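Local atomic coordinates of putative rRNA methylase (PDB entry 3EEY), a protein that binds S-adenosylmethionine and is probably a methyltransferase, possibly one that acts on ribosomal RNA. Residues D24-A29 against G48-F53; I139-D144 against N177-L182. One frame throughout, in Å; residues are numbered along the deposited sequence.

Interactions 1 and 2 belong to one mixed, Rossmann-like methyltransferase sheet but pair its strands in opposite senses. Interaction 1 is a buried parallel pair inside the sheet, strand 25-28 beside strand 49-53, held by five backbone hydrogen bonds with valine, threonine and phenylalanine side chains touching on its two faces. Interaction 2, on the other side of the chain's centre, is only partly buried: where strand 133-139 ends beside strand 181-187, one residue pair of 139-144 and 177-182 is bridged, and beyond it tyrosines, prolines, a cysteine and a water take over. Their centres lie about 25 Å apart, and each has a residue close to the bound S-adenosylmethionine.

Interaction 1: residues D24-A29 against G48-F53; sequences DTVVDA and GRVFGF
Asp24 O accepts the N-H of Arg49 and opens a parallel ladder, the two strands of a beta-alpha-beta unit whose helix 35-44 lies between them in sequence, as in Rossmann-like methyltransferases. Thr25 follows: its CG2, set opposite the backbone N, meets the Phe51 ring at the edge, in its plane, 3.8 Å from CE2. Val26 uses both its backbone groups, N to Arg49 O and O to the N of Phe51, the latter bond lying in the carbonyl plane. On the face that helix 35-44 covers, Val26 CG2 touches Val50 CG2 at 3.7 Å. With CG1 turned opposite the carbonyl carbon (chi1 -61°), CG2 is left between the backbone N and the carbonyl carbon, and it makes this contact. Val27 turns to the other face with Thr25 and Phe51, and its backbone bonds go to strand 94-101. Asp28 N donates to Phe51 O at 2.8 Å, while its carboxylate is held by Thr37 OG1 and the N of Thr30, next to the cofactor-binding Asp36. Ala29 touches S-adenosylmethionine where the strand ends. Phe53 N binds Asp28 O, bent to 139° at the hydrogen, and the Phe53 ring brings CE2 to 3.7 Å from Val27 CG1.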
ATOM      1  N   ASP A  24      -2.999   9.591  22.887  1.00 59.51           N
ATOM      2  CA  ASP A  24      -2.151   8.414  22.671  1.00 56.66           C
ATOM      3  C   ASP A  24      -0.690   8.678  22.982  1.00 50.78           C
ATOM      4  O   ASP A  24      -0.263   9.823  23.056  1.00 49.54           O
ATOM      5  CB  ASP A  24      -2.282   7.913  21.227  1.00 58.61           C
ATOM      6  CG  ASP A  24      -3.541   7.096  20.997  1.00 64.30           C
ATOM      7  OD1 ASP A  24      -4.099   6.551  21.978  1.00 72.35           O
ATOM      8  OD2 ASP A  24      -3.968   6.988  19.827  1.00 59.47           O
ATOM      9  N   THR A  25       0.076   7.610  23.179  1.00 53.41           N
ATOM     10  CA  THR A  25       1.522   7.727  23.291  1.00 48.07           C
ATOM     11  C   THR A  25       2.144   7.190  22.008  1.00 47.43           C
ATOM     12  O   THR A  25       1.877   6.059  21.608  1.00 42.24           O
ATOM     13  CB  THR A  25       2.072   7.016  24.550  1.00 53.04           C
ATOM     14  OG1 THR A  25       1.491   7.605  25.717  1.00 46.39           O
ATOM     15  CG2 THR A  25       3.594   7.151  24.643  1.00 47.08           C
ATOM     16  N   VAL A  26       2.946   8.027  21.356  1.00 44.99           N
ATOM     17  CA  VAL A  26       3.545   7.709  20.065  1.00 39.34           C
ATOM     18  C   VAL A  26       5.051   7.969  20.105  1.00 41.13           C
ATOM     19  O   VAL A  26       5.536   8.636  21.011  1.00 39.47           O
ATOM     20  CB  VAL A  26       2.871   8.494  18.891  1.00 40.10           C
ATOM     21  CG1 VAL A  26       1.387   8.154  18.774  1.00 33.71           C
ATOM     22  CG2 VAL A  26       3.056  10.002  19.050  1.00 39.80           C
ATOM     23  N   VAL A  27       5.783   7.420  19.134  1.00 38.75           N
ATOM     24  CA  VAL A  27       7.239   7.572  19.060  1.00 36.94           C
ATOM     25  C   VAL A  27       7.684   8.021  17.664  1.00 32.97           C
ATOM     26  O   VAL A  27       7.235   7.477  16.661  1.00 33.48           O
ATOM     27  CB  VAL A  27       8.006   6.243  19.417  1.00 30.70           C
ATOM     28  CG1 VAL A  27       9.493   6.497  19.549  1.00 29.14           C
ATOM     29  CG2 VAL A  27       7.482   5.605  20.695  1.00 30.79           C
ATOM     30  N   ASP A  28       8.548   9.029  17.617  1.00 39.20           N
ATOM     31  CA  ASP A  28       9.303   9.348  16.421  1.00 35.36           C
ATOM     32  C   ASP A  28      10.700   8.798  16.675  1.00 40.94           C
ATOM     33  O   ASP A  28      11.460   9.351  17.461  1.00 39.07           O
ATOM     34  CB  ASP A  28       9.326  10.865  16.177  1.00 35.58           C
ATOM     35  CG  ASP A  28       9.972  11.245  14.848  1.00 46.56           C
ATOM     36  OD1 ASP A  28      10.546  10.371  14.164  1.00 41.78           O
ATOM     37  OD2 ASP A  28       9.908  12.437  14.482  1.00 52.23           O
ATOM     38  N   ALA A  29      11.028   7.695  16.013  1.00 40.76           N
ATOM     39  CA  ALA A  29      12.286   7.005  16.260  1.00 38.94           C
ATOM     40  C   ALA A  29      13.481   7.632  15.540  1.00 41.27           C
ATOM     41  O   ALA A  29      14.630   7.292  15.826  1.00 43.52           O
ATOM     42  CB  ALA A  29      12.160   5.537  15.902  1.00 32.94           C
ATOM     43  N   GLY A  48      -1.676  13.910  25.201  1.00 71.53           N
ATOM     44  CA  GLY A  48      -0.875  12.852  24.603  1.00 68.44           C
ATOM     45  C   GLY A  48       0.606  13.047  24.834  1.00 64.41           C
ATOM     46  O   GLY A  48       1.031  14.069  25.378  1.00 66.91           O
ATOM     47  N   ARG A  49       1.393  12.066  24.412  1.00 57.76           N
ATOM     48  CA  ARG A  49       2.839  12.099  24.602  1.00 52.32           C
ATOM     49  C   ARG A  49       3.577  11.592  23.360  1.00 45.93           C
ATOM     50  O   ARG A  49       3.223  10.568  22.800  1.00 45.55           O
ATOM     51  CB  ARG A  49       3.222  11.299  25.862  1.00 49.91           C
ATOM     52  CG  ARG A  49       4.728  11.111  26.134  1.00 52.41           C
ATOM     53  CD  ARG A  49       5.501  12.423  26.342  1.00 51.73           C
ATOM     54  NE  ARG A  49       4.829  13.327  27.276  1.00 50.61           N
ATOM     55  CZ  ARG A  49       5.275  14.530  27.623  1.00 51.84           C
ATOM     56  NH1 ARG A  49       6.413  15.002  27.126  1.00 52.82           N
ATOM     57  NH2 ARG A  49       4.579  15.265  28.478  1.00 54.04           N
ATOM     58  N   VAL A  50       4.593  12.339  22.940  1.00 47.23           N
ATOM     59  CA  VAL A  50       5.474  11.955  21.852  1.00 42.57           C
ATOM     60  C   VAL A  50       6.904  11.785  22.380  1.00 47.82           C
ATOM     61  O   VAL A  50       7.464  12.703  22.973  1.00 46.71           O
ATOM     62  CB  VAL A  50       5.504  13.031  20.729  1.00 40.90           C
ATOM     63  CG1 VAL A  50       6.376  12.571  19.548  1.00 38.43           C
ATOM     64  CG2 VAL A  50       4.104  13.388  20.270  1.00 36.12           C
ATOM     65  N   PHE A  51       7.484  10.609  22.162  1.00 43.30           N
ATOM     66  CA  PHE A  51       8.894  10.392  22.433  1.00 41.65           C
ATOM     67  C   PHE A  51       9.668  10.533  21.134  1.00 38.20           C
ATOM     68  O   PHE A  51       9.344   9.896  20.134  1.00 42.44           O
ATOM     69  CB  PHE A  51       9.135   9.010  23.056  1.00 45.27           C
ATOM     70  CG  PHE A  51       8.643   8.883  24.472  1.00 44.18           C
ATOM     71  CD1 PHE A  51       9.438   9.301  25.536  1.00 48.90           C
ATOM     72  CD2 PHE A  51       7.387   8.347  24.744  1.00 52.59           C
ATOM     73  CE1 PHE A  51       8.990   9.186  26.851  1.00 48.86           C
ATOM     74  CE2 PHE A  51       6.929   8.225  26.055  1.00 52.92           C
ATOM     75  CZ  PHE A  51       7.733   8.645  27.110  1.00 49.32           C
ATOM     76  N   GLY A  52      10.680  11.386  21.150  1.00 34.90           N
ATOM     77  CA  GLY A  52      11.529  11.601  19.986  1.00 37.29           C
ATOM     78  C   GLY A  52      12.968  11.206  20.241  1.00 34.47           C
ATOM     79  O   GLY A  52      13.495  11.442  21.322  1.00 45.28           O
ATOM     80  N   PHE A  53      13.597  10.601  19.241  1.00 37.78           N
ATOM     81  CA  PHE A  53      14.944  10.062  19.364  1.00 33.78           C
ATOM     82  C   PHE A  53      15.819  10.524  18.217  1.00 40.69           C
ATOM     83  O   PHE A  53      15.373  10.543  17.066  1.00 43.99           O
ATOM     84  CB  PHE A  53      14.921   8.522  19.344  1.00 34.95           C
ATOM     85  CG  PHE A  53      14.333   7.897  20.574  1.00 37.41           C
ATOM     86  CD1 PHE A  53      15.140   7.597  21.674  1.00 46.08           C
ATOM     87  CD2 PHE A  53      12.983   7.586  20.632  1.00 40.52           C
ATOM     88  CE1 PHE A  53      14.602   7.013  22.818  1.00 32.18           C
ATOM     89  CE2 PHE A  53      12.435   7.007  21.771  1.00 42.19           C
ATOM     90  CZ  PHE A  53      13.246   6.731  22.869  1.00 38.49           C
TER

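Interaction 2: residues I139-D144 against N177-L182; sequences IYYGGD and NCPPIL
The Tyr141 ring, just beyond an antiparallel strand pairing of the Rossmann-like sheet, carries Cys178 CB over one face, 3.8 Å from the ring centroid and 14° off its normal, a CH-pi contact displaced toward the rim. Cys178 SG sits obliquely to the same ring in a sulfur-aromatic contact. At the ring's edge lie Pro179 O and Pro180 CA, and Tyr141 also makes a cation-pi contact with Lys150. The second flat group, Tyr140, takes Pro180 CB over one face, and its CE1 comes to 3.5 Å from Pro180 CG. Both rings follow the point where strand 133-139 ends beside the start of strand 181-187.

Within 139-144 and 177-182 the pairing is one antiparallel hydrogen-bonded pair. Ile139 N reaches Ile181 O at 2.7 Å in an almost straight bond, and Ile181 N returns to Ile139 O at 3.0 Å with the donor tilted from the carbonyl plane. Both isoleucine side chains point to one face of the sheet, CB to CB. Past this pair the ladder is replaced by side-chain and water bonds. The Tyr141 ring stands between its own backbone N and carbonyl carbon (chi1 60°), which swings it across to segment 177-182. There its hydroxyl donates to Pro179 O, tilted 26° out of that carbonyl's plane, while CE1 rests 3.9 Å from Ile181 CD1 as the two side chains cross at about a right angle. The Tyr140 side chain lies about 5 Å from the bound S-adenosylmethionine, which brings this side of the contact near the cofactor; it also packs on Leu9 of helix 8-19 and Asn100. A water continues the bridging between the backbones: it accepts from Tyr141 N and donates to Cys178 O, both at 2.8 Å.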
ATOM      1  N   ILE A 139      11.823   3.712   3.896  1.00 35.74           N
ATOM      2  CA  ILE A 139      13.185   3.268   3.632  1.00 29.36           C
ATOM      3  C   ILE A 139      13.744   4.018   2.432  1.00 32.39           C
ATOM      4  O   ILE A 139      13.237   3.893   1.318  1.00 41.41           O
ATOM      5  CB  ILE A 139      13.263   1.736   3.365  1.00 32.64           C
ATOM      6  CG1 ILE A 139      12.712   0.943   4.555  1.00 28.46           C
ATOM      7  CG2 ILE A 139      14.705   1.318   3.061  1.00 26.93           C
ATOM      8  CD1 ILE A 139      12.490  -0.544   4.281  1.00 33.99           C
ATOM      9  N   TYR A 140      14.781   4.815   2.671  1.00 41.87           N
ATOM     10  CA  TYR A 140      15.545   5.442   1.599  1.00 40.05           C
ATOM     11  C   TYR A 140      16.801   4.645   1.362  1.00 44.20           C
ATOM     12  O   TYR A 140      17.398   4.111   2.295  1.00 51.78           O
ATOM     13  CB  TYR A 140      15.946   6.857   1.955  1.00 41.63           C
ATOM     14  CG  TYR A 140      14.796   7.808   2.154  1.00 43.31           C
ATOM     15  CD1 TYR A 140      14.424   8.695   1.149  1.00 46.69           C
ATOM     16  CD2 TYR A 140      14.093   7.846   3.359  1.00 43.11           C
ATOM     17  CE1 TYR A 140      13.370   9.590   1.337  1.00 48.48           C
ATOM     18  CE2 TYR A 140      13.045   8.727   3.550  1.00 43.11           C
ATOM     19  CZ  TYR A 140      12.682   9.592   2.542  1.00 48.47           C
ATOM     20  OH  TYR A 140      11.638  10.471   2.734  1.00 50.87           O
ATOM     21  N   TYR A 141      17.216   4.597   0.107  1.00 49.93           N
ATOM     22  CA  TYR A 141      18.323   3.757  -0.313  1.00 50.09           C
ATOM     23  C   TYR A 141      18.918   4.342  -1.583  1.00 51.39           C
ATOM     24  O   TYR A 141      18.433   5.357  -2.077  1.00 47.15           O
ATOM     25  CB  TYR A 141      17.866   2.299  -0.510  1.00 49.28           C
ATOM     26  CG  TYR A 141      16.773   2.081  -1.540  1.00 47.95           C
ATOM     27  CD1 TYR A 141      15.486   2.586  -1.346  1.00 46.12           C
ATOM     28  CD2 TYR A 141      17.016   1.338  -2.693  1.00 47.57           C
ATOM     29  CE1 TYR A 141      14.492   2.392  -2.272  1.00 48.82           C
ATOM     30  CE2 TYR A 141      16.013   1.127  -3.635  1.00 58.27           C
ATOM     31  CZ  TYR A 141      14.750   1.660  -3.416  1.00 59.97           C
ATOM     32  OH  TYR A 141      13.734   1.465  -4.335  1.00 57.15           O
ATOM     33  N   GLY A 142      19.972   3.713  -2.098  1.00 55.01           N
ATOM     34  CA  GLY A 142      20.729   4.264  -3.219  1.00 58.25           C
ATOM     35  C   GLY A 142      21.550   5.436  -2.731  1.00 63.27           C
ATOM     36  O   GLY A 142      21.700   5.625  -1.521  1.00 65.70           O
ATOM     37  N   GLY A 143      22.083   6.226  -3.659  1.00 70.35           N
ATOM     38  CA  GLY A 143      22.861   7.421  -3.305  1.00 75.53           C
ATOM     39  C   GLY A 143      23.973   7.144  -2.306  1.00 79.87           C
ATOM     40  O   GLY A 143      24.582   6.067  -2.332  1.00 81.62           O
ATOM     41  N   ASP A 144      24.212   8.103  -1.408  1.00 81.76           N
ATOM     42  CA  ASP A 144      25.208   7.961  -0.337  1.00 82.76           C
ATOM     43  C   ASP A 144      24.831   6.835   0.628  1.00 82.36           C
ATOM     44  O   ASP A 144      25.697   6.098   1.105  1.00 84.30           O
ATOM     45  CB  ASP A 144      25.365   9.276   0.441  1.00 84.82           C
ATOM     46  CG  ASP A 144      26.007  10.390  -0.384  1.00 89.13           C
ATOM     47  OD1 ASP A 144      26.848  11.126   0.180  1.00 82.84           O
ATOM     48  OD2 ASP A 144      25.675  10.542  -1.582  1.00 90.42           O
ATOM     49  N   ASN A 177      15.699   5.552 -10.028  1.00 53.54           N
ATOM     50  CA  ASN A 177      16.428   6.334  -9.017  1.00 58.62           C
ATOM     51  C   ASN A 177      15.890   6.121  -7.597  1.00 56.07           C
ATOM     52  O   ASN A 177      15.582   7.075  -6.870  1.00 55.96           O
ATOM     53  CB  ASN A 177      16.538   7.826  -9.413  1.00 62.29           C
ATOM     54  CG  ASN A 177      17.620   8.582  -8.634  1.00 71.71           C
ATOM     55  OD1 ASN A 177      18.578   7.994  -8.116  1.00 71.33           O
ATOM     56  ND2 ASN A 177      17.461   9.900  -8.552  1.00 74.93           N
ATOM     57  N   CYS A 178      15.763   4.841  -7.248  1.00 47.71           N
ATOM     58  CA  CYS A 178      15.451   4.381  -5.890  1.00 48.25           C
ATOM     59  C   CYS A 178      14.299   5.109  -5.197  1.00 44.35           C
ATOM     60  O   CYS A 178      14.534   5.840  -4.229  1.00 43.24           O
ATOM     61  CB  CYS A 178      16.704   4.463  -5.022  1.00 49.03           C
ATOM     62  SG  CYS A 178      18.095   3.621  -5.746  1.00 57.66           S
ATOM     63  N   PRO A 179      13.057   4.928  -5.692  1.00 39.97           N
ATOM     64  CA  PRO A 179      11.952   5.579  -4.998  1.00 38.13           C
ATOM     65  C   PRO A 179      11.828   4.973  -3.594  1.00 37.23           C
ATOM     66  O   PRO A 179      11.960   3.752  -3.434  1.00 39.16           O
ATOM     67  CB  PRO A 179      10.735   5.234  -5.871  1.00 34.19           C
ATOM     68  CG  PRO A 179      11.126   3.998  -6.598  1.00 34.88           C
ATOM     69  CD  PRO A 179      12.589   4.128  -6.841  1.00 37.45           C
ATOM     70  N   PRO A 180      11.655   5.825  -2.570  1.00 38.96           N
ATOM     71  CA  PRO A 180      11.524   5.347  -1.188  1.00 35.33           C
ATOM     72  C   PRO A 180      10.411   4.314  -0.992  1.00 31.51           C
ATOM     73  O   PRO A 180       9.346   4.401  -1.608  1.00 33.19           O
ATOM     74  CB  PRO A 180      11.232   6.630  -0.396  1.00 38.63           C
ATOM     75  CG  PRO A 180      11.818   7.718  -1.228  1.00 34.05           C
ATOM     76  CD  PRO A 180      11.606   7.300  -2.648  1.00 39.00           C
ATOM     77  N   ILE A 181      10.694   3.331  -0.147  1.00 34.68           N
ATOM     78  CA  ILE A 181       9.802   2.207   0.117  1.00 28.45           C
ATOM     79  C   ILE A 181       9.080   2.394   1.449  1.00 25.37           C
ATOM     80  O   ILE A 181       9.707   2.778   2.417  1.00 22.18           O
ATOM     81  CB  ILE A 181      10.621   0.906   0.122  1.00 28.21           C
ATOM     82  CG1 ILE A 181      11.033   0.547  -1.311  1.00 34.35           C
ATOM     83  CG2 ILE A 181       9.866  -0.248   0.766  1.00 31.32           C
ATOM     84  CD1 ILE A 181      12.097  -0.523  -1.383  1.00 37.43           C
ATOM     85  N   LEU A 182       7.771   2.126   1.491  1.00 32.92           N
ATOM     86  CA  LEU A 182       7.011   2.149   2.744  1.00 28.11           C
ATOM     87  C   LEU A 182       6.709   0.752   3.294  1.00 25.90           C
ATOM     88  O   LEU A 182       6.099  -0.060   2.618  1.00 23.93           O
ATOM     89  CB  LEU A 182       5.694   2.903   2.572  1.00 29.14           C
ATOM     90  CG  LEU A 182       4.775   2.944   3.800  1.00 25.77           C
ATOM     91  CD1 LEU A 182       5.387   3.722   4.970  1.00 26.99           C
ATOM     92  CD2 LEU A 182       3.426   3.507   3.435  1.00 29.71           C
TER
HETATM   93  O   HOH W   1      15.545   6.058  -1.614  1.00 43.01           O